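Local atomic coordinates of ALDH21) (Physcomitrella patens subsp. patens, PDB entry 5MZ5), a protein that acts as an NADP(+)-dependent succinic semialdehyde dehydrogenase of the aldehyde dehydrogenase family, oxidising succinic semialdehyde to succinate. Residues Pro71-Lys76 / Leu242-Glu247; Leu122-Gly127 / Asn351-Asp356; Glu105-Glu110 / Glu226-Ile231. All blocks are in the same frame, centred on the assembly; numbering follows the deposited sequence.

Contact 1 (Pro71-Lys76 / Leu242-Glu247); sequences PQATHK and LPVSRE
The loop that leaves edge strand 239-241 of the Rossmann-type sheet packs L242 and S245 against A73 and Q72, in the turn just before helix 75-94. This is the NADP(+)-binding side of the aldehyde dehydrogenase fold, here in its apo form. R246 in the same loop binds NADP(+) in another structure of this protein, and the side chain of V244 is about 4 Å from that of K212, which also binds NADP(+). A73 points its methyl at the loop. Its CB lies 3.8 Å from L242 CB and 4.4 Å from V244 CG2, a small buried apolar core. I42 of strand 38-44 touches both A73 and P243. T74 is the N-cap: its hydroxyl caps a backbone N in the first turn while D77 OD2 accepts from T74 N, consistent with a capping box. On the more exposed side Q72 reaches along the loop. Its CG is anti to the backbone N (chi1 -168°) and the chain stays extended, which carries the amide to S245. There the amide meets the serine methylene: S245 CB is 3.4 Å from Q72 OE1 and 3.7 Å from Q72 NE2.

Contact 2 (Leu122-Gly127 / Asn351-Asp356); sequences LTMESG and NPFEED
F353 has its CG anti to the carbonyl carbon (chi1 -68°), which swings the ring back over T123. The threonine sets CG2 anti to its own N and lays that methyl on one ring face. T123 CG2 is 3.6 Å from the F353 centroid and 12° off the ring normal, a CH-pi contact. The other branch, T123 OG1, bonds to K128 O. M124 lies alongside the ring, with its CB in plane at the edge, 3.6 Å from F353 CZ. The contact joins the C-terminal end of helix 115-126 to a type I beta turn, N351 to E354, in the loop before helix 365-380. An Asx turn sits on the same residues: F353 N donates to N351 OD1 at 3.0 Å, from above the amide plane. An alanine in place of F353 is likely to strip the T123 methyl of its aromatic cover and open a gap beside M124 CB. P352 is buried beside it. Its CB is 3.4 Å from G127 O, where the chain leaves the helix with positive phi, and 3.8 Å from T123 CG2.

Contact 3 (Glu105-Glu110 / Glu226-Ile231); sequences EKVVAE and EILHKI
K106, V107 and E110 on helix 97-113 meet I227 and L228 in the last turns of helix 219-229 and K230 and I231 just after it. It is helix packing away from the NADP(+) and succinate residues, apolar at its centre and charged at one side. V107 sets its CG2 branch beside the backbone N, anti to the carbonyl carbon. That methyl serves three neighbours: L228 CD2 at 3.7 Å, I231 CD1 at 3.8 Å and I227 CG2 at 3.9 Å. I227 turns CG2 anti to the backbone N, and this methyl drops between V107 CA and E110 CB. I227 CG1 lies beside E110 OE1, 3.6 Å away. I231 has the same choice of branches. Its CD1 reaches K106 CB, while its CG2 lies along K106 CD; the two chains run antiparallel alongside one another. The extended K106 chain then carries NZ on to E233 and E232. E110 has chi1 off a staggered position at -102°, and its bend at chi2 (-79°) brings OE1 beside I227 and to K230. K230 approaches nearly perpendicular to it, and a bend at chi3 brings NZ back to make a salt bridge with E110 OE1 at 2.9 Å. The ammonium sits above the carboxylate plane, 57° out of it. R114 forms a salt bridge with E226 and is also a long, weak ion-pair partner of E110. Beyond the interface, F144 of helix 130-151 packs on V107 and V108, and strand 38-44 touches E226 and H229 through F43.

The three contacts do not touch. The nearest atoms of contact 1 and contact 2 are about 9 Å apart, those of contact 1 and contact 3 about 10 Å, and those of contact 2 and contact 3 about 11 Å. They draw on three successive helices, 75-94, 97-113 and 115-126. Helix 219-229 ties two of them: its end carries contact 3, while its first residue, L219, touches M124 and donates its N to E125 in contact 2. In this apo model contact 1 is closest to the cofactor site, since its loop carries R246, though R246 takes no part in the packing on 71-76. In contact 2, G127 is about 9 Å from the side chain of W188, which binds NADP(+), and about 10 Å from that of N189, which binds succinate. Contact 3 lies away from these residues.

Contact 1 (Pro71-Lys76 / Leu242-Glu247)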
loop_
_atom_site.group_PDB
_atom_site.type_symbol
_atom_site.label_atom_id
_atom_site.label_comp_id
_atom_site.label_asym_id
_atom_site.label_seq_id
_atom_site.Cartn_x
_atom_site.Cartn_y
_atom_site.Cartn_z
ATOM N N PRO A 71 -37.338 -5.651 -26.181
ATOM C CA PRO A 71 -38.186 -6.623 -25.473
ATOM C C PRO A 71 -38.231 -6.336 -23.973
ATOM O O PRO A 71 -37.233 -5.918 -23.381
ATOM C CB PRO A 71 -37.479 -7.965 -25.726
ATOM C CG PRO A 71 -36.594 -7.739 -26.891
ATOM C CD PRO A 71 -36.158 -6.318 -26.771
ATOM N N GLN A 72 -39.407 -6.506 -23.370
ATOM C CA GLN A 72 -39.565 -6.311 -21.936
ATOM C C GLN A 72 -39.501 -7.673 -21.262
ATOM O O GLN A 72 -40.226 -8.587 -21.659
ATOM C CB GLN A 72 -40.862 -5.563 -21.590
ATOM C CG GLN A 72 -40.876 -5.098 -20.139
ATOM C CD GLN A 72 -42.017 -4.171 -19.851
ATOM O OE1 GLN A 72 -43.157 -4.595 -19.627
ATOM N NE2 GLN A 72 -41.711 -2.885 -19.784
ATOM N N ALA A 73 -38.605 -7.813 -20.267
ATOM C CA ALA A 73 -38.422 -9.067 -19.538
ATOM C C ALA A 73 -39.602 -9.364 -18.628
ATOM O O ALA A 73 -40.158 -8.457 -18.005
ATOM C CB ALA A 73 -37.129 -9.028 -18.724
ATOM N N THR A 74 -39.991 -10.635 -18.559
ATOM C CA THR A 74 -41.073 -11.056 -17.665
ATOM C C THR A 74 -40.446 -11.372 -16.298
ATOM O O THR A 74 -39.218 -11.399 -16.166
ATOM C CB THR A 74 -41.820 -12.277 -18.228
ATOM O OG1 THR A 74 -40.931 -13.393 -18.274
ATOM C CG2 THR A 74 -42.456 -12.016 -19.612
ATOM N N HIS A 75 -41.289 -11.652 -15.306
ATOM C CA HIS A 75 -40.884 -12.058 -13.964
ATOM C C HIS A 75 -40.049 -13.355 -14.033
ATOM O O HIS A 75 -39.058 -13.477 -13.314
ATOM C CB HIS A 75 -42.128 -12.264 -13.102
ATOM C CG HIS A 75 -41.816 -12.520 -11.667
ATOM N ND1 HIS A 75 -41.551 -13.806 -11.198
ATOM C CD2 HIS A 75 -41.720 -11.646 -10.638
ATOM C CE1 HIS A 75 -41.284 -13.666 -9.908
ATOM N NE2 HIS A 75 -41.373 -12.383 -9.524
ATOM N N LYS A 76 -40.464 -14.308 -14.901
ATOM C CA LYS A 76 -39.780 -15.575 -15.105
ATOM C C LYS A 76 -38.369 -15.345 -15.663
ATOM O O LYS A 76 -37.442 -16.021 -15.215
ATOM C CB LYS A 76 -40.593 -16.522 -16.001
ATOM C CG LYS A 76 -40.145 -17.976 -15.885
ATOM C CD LYS A 76 -40.189 -18.691 -17.231
ATOM C CE LYS A 76 -39.924 -20.173 -17.121
ATOM N NZ LYS A 76 -38.501 -20.463 -16.808
ATOM N N LEU A 242 -31.477 -6.612 -18.602
ATOM C CA LEU A 242 -32.919 -6.602 -18.817
ATOM C C LEU A 242 -33.616 -5.280 -18.417
ATOM O O LEU A 242 -33.699 -4.974 -17.223
ATOM C CB LEU A 242 -33.616 -7.761 -18.062
ATOM C CG LEU A 242 -32.857 -9.045 -17.755
ATOM C CD1 LEU A 242 -33.269 -9.589 -16.394
ATOM C CD2 LEU A 242 -33.136 -10.106 -18.818
ATOM N N PRO A 243 -34.166 -4.510 -19.385
ATOM C CA PRO A 243 -35.011 -3.352 -19.019
ATOM C C PRO A 243 -36.275 -3.976 -18.405
ATOM O O PRO A 243 -36.829 -4.943 -18.943
ATOM C CB PRO A 243 -35.294 -2.666 -20.368
ATOM C CG PRO A 243 -34.363 -3.338 -21.355
ATOM C CD PRO A 243 -34.169 -4.717 -20.843
ATOM N N VAL A 244 -36.636 -3.535 -17.211
ATOM C CA VAL A 244 -37.712 -4.186 -16.457
ATOM C C VAL A 244 -38.884 -3.224 -16.178
ATOM O O VAL A 244 -38.687 -2.012 -15.960
ATOM C CB VAL A 244 -37.086 -4.844 -15.172
ATOM C CG1 VAL A 244 -38.109 -5.175 -14.104
ATOM C CG2 VAL A 244 -36.289 -6.094 -15.532
ATOM N N SER A 245 -40.107 -3.785 -16.233
ATOM C CA SER A 245 -41.361 -3.090 -15.938
ATOM C C SER A 245 -41.430 -2.801 -14.428
ATOM O O SER A 245 -40.749 -3.450 -13.625
ATOM C CB SER A 245 -42.564 -3.938 -16.354
ATOM O OG SER A 245 -42.625 -5.174 -15.654
ATOM N N ARG A 246 -42.284 -1.856 -14.052
ATOM C CA ARG A 246 -42.499 -1.442 -12.672
ATOM C C ARG A 246 -42.941 -2.604 -11.772
ATOM O O ARG A 246 -42.476 -2.702 -10.642
ATOM C CB ARG A 246 -43.532 -0.309 -12.632
ATOM C CG ARG A 246 -43.414 0.522 -11.381
ATOM C CD ARG A 246 -44.503 1.532 -11.298
ATOM N NE ARG A 246 -44.634 2.056 -9.942
ATOM C CZ ARG A 246 -45.533 2.961 -9.597
ATOM N NH1 ARG A 246 -46.375 3.447 -10.499
ATOM N NH2 ARG A 246 -45.594 3.398 -8.349
ATOM N N GLU A 247 -43.789 -3.505 -12.299
ATOM C CA GLU A 247 -44.344 -4.650 -11.570
ATOM C C GLU A 247 -43.283 -5.648 -11.056
ATOM O O GLU A 247 -43.562 -6.385 -10.099
ATOM C CB GLU A 247 -45.479 -5.406 -12.342
ATOM C CG GLU A 247 -45.560 -5.290 -13.865
ATOM C CD GLU A 247 -46.246 -4.058 -14.426
ATOM O OE1 GLU A 247 -47.498 -4.038 -14.455
ATOM O OE2 GLU A 247 -45.532 -3.131 -14.873
#

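Contact 2 (Leu122-Gly127 / Asn351-Asp356)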
loop_
_atom_site.group_PDB
_atom_site.type_symbol
_atom_site.label_atom_id
_atom_site.label_comp_id
_atom_site.label_asym_id
_atom_site.label_seq_id
_atom_site.Cartn_x
_atom_site.Cartn_y
_atom_site.Cartn_z
ATOM N N LEU A 122 -26.304 7.084 -28.255
ATOM C CA LEU A 122 -26.289 7.819 -26.997
ATOM C C LEU A 122 -27.017 9.134 -27.117
ATOM O O LEU A 122 -27.882 9.414 -26.302
ATOM C CB LEU A 122 -24.854 8.085 -26.555
ATOM C CG LEU A 122 -24.292 7.266 -25.436
ATOM C CD1 LEU A 122 -22.865 7.697 -25.157
ATOM C CD2 LEU A 122 -25.131 7.429 -24.148
ATOM N N THR A 123 -26.669 9.951 -28.124
ATOM C CA THR A 123 -27.317 11.240 -28.389
ATOM C C THR A 123 -28.820 11.054 -28.639
ATOM O O THR A 123 -29.639 11.784 -28.084
ATOM C CB THR A 123 -26.600 11.939 -29.551
ATOM O OG1 THR A 123 -25.372 12.415 -29.034
ATOM C CG2 THR A 123 -27.404 13.126 -30.131
ATOM N N MET A 124 -29.169 10.058 -29.460
ATOM C CA MET A 124 -30.547 9.726 -29.790
ATOM C C MET A 124 -31.387 9.406 -28.529
ATOM O O MET A 124 -32.426 10.042 -28.310
ATOM C CB MET A 124 -30.565 8.581 -30.831
ATOM C CG MET A 124 -31.943 8.229 -31.374
ATOM S SD MET A 124 -32.835 7.120 -30.245
ATOM C CE MET A 124 -32.025 5.560 -30.647
ATOM N N GLU A 125 -30.949 8.428 -27.716
ATOM C CA GLU A 125 -31.743 8.016 -26.559
ATOM C C GLU A 125 -31.633 8.934 -25.332
ATOM O O GLU A 125 -32.511 8.870 -24.478
ATOM C CB GLU A 125 -31.434 6.567 -26.171
ATOM C CG GLU A 125 -30.081 6.382 -25.495
ATOM C CD GLU A 125 -29.820 4.993 -24.957
ATOM O OE1 GLU A 125 -30.768 4.181 -24.925
ATOM O OE2 GLU A 125 -28.672 4.724 -24.541
ATOM N N SER A 126 -30.545 9.720 -25.206
ATOM C CA SER A 126 -30.382 10.570 -24.027
ATOM C C SER A 126 -30.660 12.045 -24.288
ATOM O O SER A 126 -30.936 12.790 -23.345
ATOM C CB SER A 126 -28.998 10.377 -23.406
ATOM O OG SER A 126 -27.998 11.056 -24.146
ATOM N N GLY A 127 -30.571 12.457 -25.553
ATOM C CA GLY A 127 -30.750 13.852 -25.927
ATOM C C GLY A 127 -29.509 14.700 -25.691
ATOM O O GLY A 127 -29.555 15.918 -25.865
ATOM N N ASN A 351 -30.779 21.109 -31.724
ATOM C CA ASN A 351 -30.645 19.735 -32.191
ATOM C C ASN A 351 -29.335 19.105 -31.663
ATOM O O ASN A 351 -28.254 19.536 -32.069
ATOM C CB ASN A 351 -30.707 19.701 -33.725
ATOM C CG ASN A 351 -30.647 18.327 -34.342
ATOM O OD1 ASN A 351 -30.444 17.310 -33.675
ATOM N ND2 ASN A 351 -30.840 18.279 -35.649
ATOM N N PRO A 352 -29.421 18.092 -30.757
ATOM C CA PRO A 352 -28.193 17.507 -30.187
ATOM C C PRO A 352 -27.313 16.789 -31.217
ATOM O O PRO A 352 -26.134 16.569 -30.950
ATOM C CB PRO A 352 -28.724 16.586 -29.082
ATOM C CG PRO A 352 -30.093 16.213 -29.545
ATOM C CD PRO A 352 -30.623 17.469 -30.166
ATOM N N PHE A 353 -27.873 16.480 -32.412
ATOM C CA PHE A 353 -27.129 15.852 -33.508
ATOM C C PHE A 353 -26.228 16.839 -34.263
ATOM O O PHE A 353 -25.355 16.402 -35.021
ATOM C CB PHE A 353 -28.062 15.094 -34.457
ATOM C CG PHE A 353 -28.683 13.874 -33.821
ATOM C CD1 PHE A 353 -27.984 12.670 -33.754
ATOM C CD2 PHE A 353 -29.971 13.928 -33.280
ATOM C CE1 PHE A 353 -28.564 11.535 -33.172
ATOM C CE2 PHE A 353 -30.551 12.793 -32.694
ATOM C CZ PHE A 353 -29.845 11.604 -32.655
ATOM N N GLU A 354 -26.422 18.164 -34.036
ATOM C CA GLU A 354 -25.577 19.205 -34.638
ATOM C C GLU A 354 -24.254 19.221 -33.889
ATOM O O GLU A 354 -24.245 19.101 -32.667
ATOM C CB GLU A 354 -26.216 20.611 -34.562
ATOM C CG GLU A 354 -27.551 20.791 -35.277
ATOM C CD GLU A 354 -27.592 20.775 -36.796
ATOM O OE1 GLU A 354 -26.523 20.654 -37.441
ATOM O OE2 GLU A 354 -28.713 20.891 -37.342
ATOM N N GLU A 355 -23.144 19.333 -34.631
ATOM C CA GLU A 355 -21.797 19.375 -34.106
ATOM C C GLU A 355 -21.540 20.573 -33.208
ATOM O O GLU A 355 -20.774 20.442 -32.258
ATOM C CB GLU A 355 -20.778 19.347 -35.252
ATOM C CG GLU A 355 -20.840 18.095 -36.124
ATOM C CD GLU A 355 -20.468 16.791 -35.438
ATOM O OE1 GLU A 355 -19.620 16.827 -34.522
ATOM O OE2 GLU A 355 -21.012 15.731 -35.824
ATOM N N ASP A 356 -22.174 21.736 -33.477
ATOM C CA ASP A 356 -21.948 22.945 -32.675
ATOM C C ASP A 356 -22.993 23.166 -31.539
ATOM O O ASP A 356 -22.900 24.174 -30.844
ATOM C CB ASP A 356 -21.825 24.181 -33.580
ATOM C CG ASP A 356 -23.041 24.478 -34.440
ATOM O OD1 ASP A 356 -23.978 23.641 -34.465
ATOM O OD2 ASP A 356 -23.031 25.512 -35.139
#

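Contact 3 (Glu105-Glu110 / Glu226-Ile231)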
loop_
_atom_site.group_PDB
_atom_site.type_symbol
_atom_site.label_atom_id
_atom_site.label_comp_id
_atom_site.label_asym_id
_atom_site.label_seq_id
_atom_site.Cartn_x
_atom_site.Cartn_y
_atom_site.Cartn_z
ATOM N N GLU A 105 -10.474 -6.094 -22.183
ATOM C CA GLU A 105 -9.717 -5.589 -23.329
ATOM C C GLU A 105 -10.502 -5.770 -24.624
ATOM O O GLU A 105 -10.392 -4.933 -25.526
ATOM C CB GLU A 105 -8.337 -6.258 -23.435
ATOM C CG GLU A 105 -7.384 -5.819 -22.338
ATOM C CD GLU A 105 -6.000 -6.435 -22.422
ATOM O OE1 GLU A 105 -5.883 -7.656 -22.681
ATOM O OE2 GLU A 105 -5.023 -5.687 -22.208
ATOM N N LYS A 106 -11.291 -6.860 -24.714
ATOM C CA LYS A 106 -12.141 -7.129 -25.870
ATOM C C LYS A 106 -13.294 -6.119 -25.923
ATOM O O LYS A 106 -13.690 -5.717 -27.005
ATOM C CB LYS A 106 -12.644 -8.582 -25.879
ATOM C CG LYS A 106 -11.597 -9.559 -26.378
ATOM C CD LYS A 106 -12.091 -11.000 -26.287
ATOM C CE LYS A 106 -11.016 -11.973 -26.714
ATOM N NZ LYS A 106 -11.584 -13.286 -27.124
ATOM N N VAL A 107 -13.792 -5.671 -24.745
ATOM C CA VAL A 107 -14.836 -4.645 -24.652
ATOM C C VAL A 107 -14.237 -3.304 -25.155
ATOM O O VAL A 107 -14.869 -2.638 -25.969
ATOM C CB VAL A 107 -15.448 -4.518 -23.217
ATOM C CG1 VAL A 107 -16.447 -3.363 -23.135
ATOM C CG2 VAL A 107 -16.107 -5.818 -22.786
ATOM N N VAL A 108 -13.012 -2.954 -24.699
ATOM C CA VAL A 108 -12.274 -1.747 -25.115
ATOM C C VAL A 108 -12.151 -1.698 -26.662
ATOM O O VAL A 108 -12.518 -0.682 -27.265
ATOM C CB VAL A 108 -10.895 -1.638 -24.400
ATOM C CG1 VAL A 108 -9.996 -0.579 -25.042
ATOM C CG2 VAL A 108 -11.067 -1.364 -22.909
ATOM N N ALA A 109 -11.717 -2.820 -27.284
ATOM C CA ALA A 109 -11.541 -2.975 -28.731
ATOM C C ALA A 109 -12.853 -2.808 -29.509
ATOM O O ALA A 109 -12.868 -2.130 -30.540
ATOM C CB ALA A 109 -10.898 -4.323 -29.054
ATOM N N GLU A 110 -13.951 -3.383 -28.996
ATOM C CA GLU A 110 -15.272 -3.264 -29.621
ATOM C C GLU A 110 -15.868 -1.856 -29.491
ATOM O O GLU A 110 -16.504 -1.393 -30.438
ATOM C CB GLU A 110 -16.229 -4.339 -29.114
ATOM C CG GLU A 110 -16.413 -5.495 -30.088
ATOM C CD GLU A 110 -17.356 -5.214 -31.246
ATOM O OE1 GLU A 110 -18.588 -5.214 -31.024
ATOM O OE2 GLU A 110 -16.865 -5.020 -32.383
ATOM N N GLU A 226 -24.385 -6.892 -26.276
ATOM C CA GLU A 226 -24.030 -7.458 -27.584
ATOM C C GLU A 226 -22.538 -7.775 -27.616
ATOM O O GLU A 226 -22.134 -8.848 -28.085
ATOM C CB GLU A 226 -24.338 -6.474 -28.723
ATOM C CG GLU A 226 -25.801 -6.249 -29.038
ATOM C CD GLU A 226 -26.064 -5.071 -29.964
ATOM O OE1 GLU A 226 -27.157 -4.474 -29.843
ATOM O OE2 GLU A 226 -25.184 -4.734 -30.791
ATOM N N ILE A 227 -21.725 -6.822 -27.133
ATOM C CA ILE A 227 -20.272 -6.947 -27.059
ATOM C C ILE A 227 -19.912 -8.136 -26.144
ATOM O O ILE A 227 -19.173 -9.013 -26.562
ATOM C CB ILE A 227 -19.637 -5.605 -26.589
ATOM C CG1 ILE A 227 -19.798 -4.510 -27.671
ATOM C CG2 ILE A 227 -18.170 -5.796 -26.146
ATOM C CD1 ILE A 227 -19.617 -3.077 -27.193
ATOM N N LEU A 228 -20.498 -8.186 -24.937
ATOM C CA LEU A 228 -20.240 -9.220 -23.942
ATOM C C LEU A 228 -20.624 -10.611 -24.393
ATOM O O LEU A 228 -19.908 -11.559 -24.091
ATOM C CB LEU A 228 -20.914 -8.869 -22.599
ATOM C CG LEU A 228 -20.329 -7.699 -21.820
ATOM C CD1 LEU A 228 -21.136 -7.449 -20.577
ATOM C CD2 LEU A 228 -18.857 -7.934 -21.474
ATOM N N HIS A 229 -21.736 -10.726 -25.138
ATOM C CA HIS A 229 -22.257 -11.974 -25.690
ATOM C C HIS A 229 -21.244 -12.686 -26.600
ATOM O O HIS A 229 -21.184 -13.906 -26.592
ATOM C CB HIS A 229 -23.588 -11.703 -26.435
ATOM C CG HIS A 229 -24.042 -12.837 -27.302
ATOM N ND1 HIS A 229 -24.401 -14.073 -26.759
ATOM C CD2 HIS A 229 -24.133 -12.911 -28.651
ATOM C CE1 HIS A 229 -24.699 -14.846 -27.791
ATOM N NE2 HIS A 229 -24.561 -14.192 -28.948
ATOM N N LYS A 230 -20.445 -11.928 -27.370
ATOM C CA LYS A 230 -19.445 -12.458 -28.299
ATOM C C LYS A 230 -18.119 -12.836 -27.614
ATOM O O LYS A 230 -17.225 -13.343 -28.286
ATOM C CB LYS A 230 -19.188 -11.440 -29.436
ATOM C CG LYS A 230 -20.413 -11.139 -30.319
ATOM C CD LYS A 230 -20.159 -9.971 -31.317
ATOM C CE LYS A 230 -20.168 -8.580 -30.700
ATOM N NZ LYS A 230 -20.187 -7.493 -31.717
ATOM N N ILE A 231 -17.981 -12.607 -26.285
ATOM C CA ILE A 231 -16.729 -12.904 -25.578
ATOM C C ILE A 231 -16.784 -14.300 -24.927
ATOM O O ILE A 231 -17.454 -14.507 -23.912
ATOM C CB ILE A 231 -16.309 -11.762 -24.607
ATOM C CG1 ILE A 231 -16.159 -10.426 -25.380
ATOM C CG2 ILE A 231 -15.015 -12.129 -23.852
ATOM C CD1 ILE A 231 -16.095 -9.178 -24.516
#